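Local coordinates for splicing factor U2AF 35 kDa subunit (Homo sapiens, PDB 1JMT), which pairs with the U2AF large subunit U2AF2 and mediates the protein-protein and protein-RNA interactions required for accurate 3'-splice site selection, at residues E42-M47 with G52-M57; C60-L63 with G69-Y72. The protein carries 1 engineered substitution. All coordinates share one frame; numbering follows the deposited sequence.

Both contacts lie in the RNA recognition motif of the small subunit. They follow each other along the chain, and their centres are about 16 Å apart. Contact 1 joins helix 22-51 to the strand 54-59 that comes after it. Contact 2 closes the turn from that strand into strand 68-75. The two strands are neighbours in the antiparallel sheet, so the contacts meet through it: Met57 CG of contact 1 is 3.4 Å from Tyr72 O of contact 2. Val71 CG1 also touches both Val43 CG1 and Met57 CE, at 4.2 Å each. The bound peptide reaches contact 1, with aromatic packing on Glu42, Glu46 and Met47 and a hydrogen bond to Glu42 O.

Contact 1: E42-M47 with G52-M57; sequences EVFTEM and GEVEEM
Phe44 meets Val54 and Met57 along the CD1-CE1 side of its ring. Phe44 CE1 is 3.6 Å from Val54 CB, an oblique approach to the ring. Met57 SD sits at the ring edge, 5.3 Å from the Phe44 centroid and 88° off the ring normal, a Met-aromatic contact. Met57 runs straight out from the strand, with chi1 at -179° and chi2 extended as well. This carries Met57 SD to 3.7 Å from Phe44 CA. The bend at chi3 then turns the methyl toward Val43, with Met57 CE 3.8 Å from Val43 CB. The valine is buried. Here the first helix of an RNA recognition motif packs on the edge strand that follows it. Val54 splits its branches: CG1 goes to Phe44, while CG2 lies 3.7 Å from Met47 CB. The Met47 side chain goes on to Val73 and Phe75 of strand 68-75 and to the bound peptide. At the helix end Gly52 N donates to Met47 O at 3.0 Å, bent at 133°. Gly52 has a positive phi, and a CB would jam against the preceding carbonyl. The solvent side is acidic: Glu53, Glu55 and Glu56 point away from the helix, and Glu53 forms a salt bridge with Arg76.

Contact 2: C60-L63 with G69-Y72; sequences CDNL and GNVY
Asn62 and Asn70 meet amide to amide, with their side chains crossing at about a right angle and the two planes 68° apart. Asn62 belongs to the loop between strands 54-59 and 68-75, the second and third strands of the RNA recognition motif in chain order, and Asn70 to strand 68-75 itself. Asn62 reaches across with both ends of its amide. Asn62 OD1 accepts from Asn70 N at 3.3 Å, and the donor is tilted 34° from the carbonyl plane. Asn62 ND2 gives a weak bond to Asn70 OD1 at 3.4 Å. Thus one loop side chain holds both the backbone and the side chain of Asn70.

The Asn70 amide is shared further. Its CG stands beside the backbone N (chi1 -66°), which keeps the amide next to the Asn62 group that grips that N. Asn70 OD1 also accepts from the backbone N of Asn8 on strand 3-11, its strongest polar partner. ND2 turns the other way, to a weak bond with Tyr72 OH. A leucine in place of Asn70 would probably leave Asn8 N and Asn62 ND2 without this acceptor and the Tyr72 hydroxyl without its weak donor.

Cys60 comes to the Tyr72 ring from the edge. Cys60 SG is 4.6 Å from the Tyr72 centroid, a Cys sulfur-aromatic contact. The backbone brings the two segments close here. Cys60 N donates to Asn70 O at 2.7 Å, a nearly straight bond. Gly69 faces the Cys60 carbonyl, and a side chain there would clash with that oxygen. Away from the strand, Asp61 turns its OD1 to His66 N within the loop. Without a side chain at Gly69, its CA comes to 3.0 Å from Cys60 O and makes a CA-H...O contact.

Contact 1: E42-M47 with G52-M57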
# COMPACT_ATOMS: atom_id res chain seq x y z
N GLU A 42 8.94 -1.52 -3.14
CA GLU A 42 8.69 -1.97 -1.78
C GLU A 42 7.44 -2.86 -1.71
O GLU A 42 7.46 -3.94 -1.13
CB GLU A 42 8.50 -0.77 -0.87
CG GLU A 42 8.45 -1.13 0.59
CD GLU A 42 9.82 -1.44 1.15
OE1 GLU A 42 10.62 -0.50 1.33
OE2 GLU A 42 10.09 -2.63 1.41
N VAL A 43 6.35 -2.40 -2.33
CA VAL A 43 5.10 -3.14 -2.31
C VAL A 43 5.11 -4.33 -3.27
O VAL A 43 4.74 -5.45 -2.90
CB VAL A 43 3.91 -2.20 -2.63
CG1 VAL A 43 2.59 -2.98 -2.66
CG2 VAL A 43 3.85 -1.10 -1.57
N PHE A 44 5.55 -4.08 -4.49
CA PHE A 44 5.62 -5.13 -5.50
C PHE A 44 6.40 -6.35 -5.00
O PHE A 44 5.90 -7.48 -5.03
CB PHE A 44 6.29 -4.60 -6.77
CG PHE A 44 6.37 -5.62 -7.87
CD1 PHE A 44 5.25 -5.91 -8.65
CD2 PHE A 44 7.55 -6.30 -8.11
CE1 PHE A 44 5.32 -6.88 -9.65
CE2 PHE A 44 7.63 -7.27 -9.11
CZ PHE A 44 6.51 -7.56 -9.89
N THR A 45 7.63 -6.12 -4.53
CA THR A 45 8.48 -7.19 -4.04
C THR A 45 7.78 -8.04 -2.98
O THR A 45 7.81 -9.27 -3.04
CB THR A 45 9.79 -6.64 -3.46
OG1 THR A 45 10.56 -6.06 -4.51
CG2 THR A 45 10.60 -7.76 -2.80
N GLU A 46 7.16 -7.38 -2.02
CA GLU A 46 6.46 -8.10 -0.97
C GLU A 46 5.30 -8.90 -1.57
O GLU A 46 5.08 -10.05 -1.18
CB GLU A 46 5.93 -7.12 0.09
CG GLU A 46 5.21 -7.78 1.26
CD GLU A 46 6.08 -8.74 2.07
OE1 GLU A 46 7.32 -8.58 2.07
OE2 GLU A 46 5.53 -9.64 2.72
N MET A 47 4.57 -8.32 -2.53
CA MET A 47 3.45 -9.03 -3.16
C MET A 47 3.91 -10.35 -3.78
O MET A 47 3.26 -11.38 -3.62
CB MET A 47 2.77 -8.19 -4.24
CG MET A 47 2.04 -6.94 -3.73
SD MET A 47 0.77 -7.32 -2.50
CE MET A 47 1.69 -6.98 -1.01
N GLY A 52 2.31 -14.15 -4.09
CA GLY A 52 2.20 -14.78 -5.39
C GLY A 52 2.58 -13.91 -6.57
O GLY A 52 2.92 -12.73 -6.43
N GLU A 53 2.50 -14.51 -7.75
CA GLU A 53 2.85 -13.85 -9.00
C GLU A 53 1.95 -12.67 -9.34
O GLU A 53 0.73 -12.80 -9.40
CB GLU A 53 2.85 -14.88 -10.13
CG GLU A 53 3.19 -14.32 -11.50
CD GLU A 53 3.59 -15.42 -12.48
OE1 GLU A 53 3.55 -15.16 -13.70
OE2 GLU A 53 3.95 -16.53 -12.02
N VAL A 54 2.57 -11.52 -9.58
CA VAL A 54 1.82 -10.33 -9.93
C VAL A 54 1.77 -10.13 -11.44
O VAL A 54 2.80 -10.13 -12.12
CB VAL A 54 2.44 -9.08 -9.28
CG1 VAL A 54 1.73 -7.83 -9.79
CG2 VAL A 54 2.33 -9.17 -7.76
N GLU A 55 0.57 -9.97 -11.96
CA GLU A 55 0.36 -9.77 -13.39
C GLU A 55 0.50 -8.28 -13.69
O GLU A 55 1.23 -7.88 -14.60
CB GLU A 55 -1.04 -10.26 -13.75
CG GLU A 55 -1.35 -10.31 -15.23
CD GLU A 55 -2.55 -11.18 -15.49
OE1 GLU A 55 -2.47 -12.39 -15.20
OE2 GLU A 55 -3.58 -10.66 -15.98
N GLU A 56 -0.20 -7.46 -12.91
CA GLU A 56 -0.18 -6.01 -13.07
C GLU A 56 -0.30 -5.34 -11.72
O GLU A 56 -0.94 -5.87 -10.81
CB GLU A 56 -1.36 -5.53 -13.91
CG GLU A 56 -1.32 -5.86 -15.37
CD GLU A 56 -2.56 -5.35 -16.07
OE1 GLU A 56 -2.71 -4.11 -16.17
OE2 GLU A 56 -3.39 -6.18 -16.50
N MET A 57 0.30 -4.17 -11.59
CA MET A 57 0.23 -3.40 -10.36
C MET A 57 0.35 -1.92 -10.66
O MET A 57 1.09 -1.52 -11.56
CB MET A 57 1.33 -3.81 -9.39
CG MET A 57 1.26 -3.06 -8.07
SD MET A 57 2.56 -3.49 -6.89
CE MET A 57 3.00 -1.87 -6.29

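Contact 2: C60-L63 with G69-Y72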
# COMPACT_ATOMS: atom_id res chain seq x y z
N CYS A 60 -2.01 4.49 -7.45
CA CYS A 60 -2.84 5.59 -7.93
C CYS A 60 -2.68 6.89 -7.17
O CYS A 60 -2.07 6.96 -6.11
CB CYS A 60 -4.32 5.21 -7.86
SG CYS A 60 -4.79 3.71 -8.72
N ASP A 61 -3.26 7.93 -7.77
CA ASP A 61 -3.30 9.27 -7.21
C ASP A 61 -4.80 9.56 -7.22
O ASP A 61 -5.35 10.00 -8.23
CB ASP A 61 -2.54 10.24 -8.12
CG ASP A 61 -2.56 11.67 -7.61
OD1 ASP A 61 -2.97 11.89 -6.45
OD2 ASP A 61 -2.15 12.57 -8.37
N ASN A 62 -5.45 9.26 -6.10
CA ASN A 62 -6.90 9.42 -5.98
C ASN A 62 -7.50 10.75 -6.43
O ASN A 62 -8.23 10.79 -7.42
CB ASN A 62 -7.32 9.12 -4.54
CG ASN A 62 -7.03 7.68 -4.15
OD1 ASN A 62 -6.64 6.87 -5.00
ND2 ASN A 62 -7.22 7.36 -2.88
N LEU A 63 -7.20 11.84 -5.73
CA LEU A 63 -7.74 13.14 -6.11
C LEU A 63 -6.92 13.90 -7.13
O LEU A 63 -7.36 14.94 -7.62
CB LEU A 63 -7.94 14.01 -4.87
CG LEU A 63 -9.18 13.64 -4.06
CD1 LEU A 63 -9.23 14.45 -2.78
CD2 LEU A 63 -10.42 13.90 -4.91
N GLY A 69 -3.10 7.85 -2.33
CA GLY A 69 -3.43 6.96 -3.42
C GLY A 69 -3.62 5.51 -3.02
O GLY A 69 -3.07 5.05 -2.02
N ASN A 70 -4.42 4.81 -3.81
CA ASN A 70 -4.64 3.40 -3.57
C ASN A 70 -3.61 2.64 -4.37
O ASN A 70 -2.96 3.18 -5.27
CB ASN A 70 -6.02 2.95 -4.06
CG ASN A 70 -7.15 3.58 -3.30
OD1 ASN A 70 -6.99 4.00 -2.15
ND2 ASN A 70 -8.31 3.63 -3.92
N VAL A 71 -3.48 1.37 -4.04
CA VAL A 71 -2.59 0.49 -4.76
C VAL A 71 -3.48 -0.64 -5.26
O VAL A 71 -4.34 -1.13 -4.52
CB VAL A 71 -1.48 -0.07 -3.86
CG1 VAL A 71 -0.80 -1.28 -4.54
CG2 VAL A 71 -0.46 1.01 -3.59
N TYR A 72 -3.30 -1.02 -6.52
CA TYR A 72 -4.06 -2.13 -7.07
C TYR A 72 -3.06 -3.15 -7.54
O TYR A 72 -2.09 -2.81 -8.21
CB TYR A 72 -4.93 -1.69 -8.24
CG TYR A 72 -6.08 -0.82 -7.81
CD1 TYR A 72 -5.94 0.56 -7.73
CD2 TYR A 72 -7.31 -1.38 -7.45
CE1 TYR A 72 -6.98 1.36 -7.29
CE2 TYR A 72 -8.36 -0.59 -7.00
CZ TYR A 72 -8.18 0.79 -6.93
OH TYR A 72 -9.21 1.59 -6.49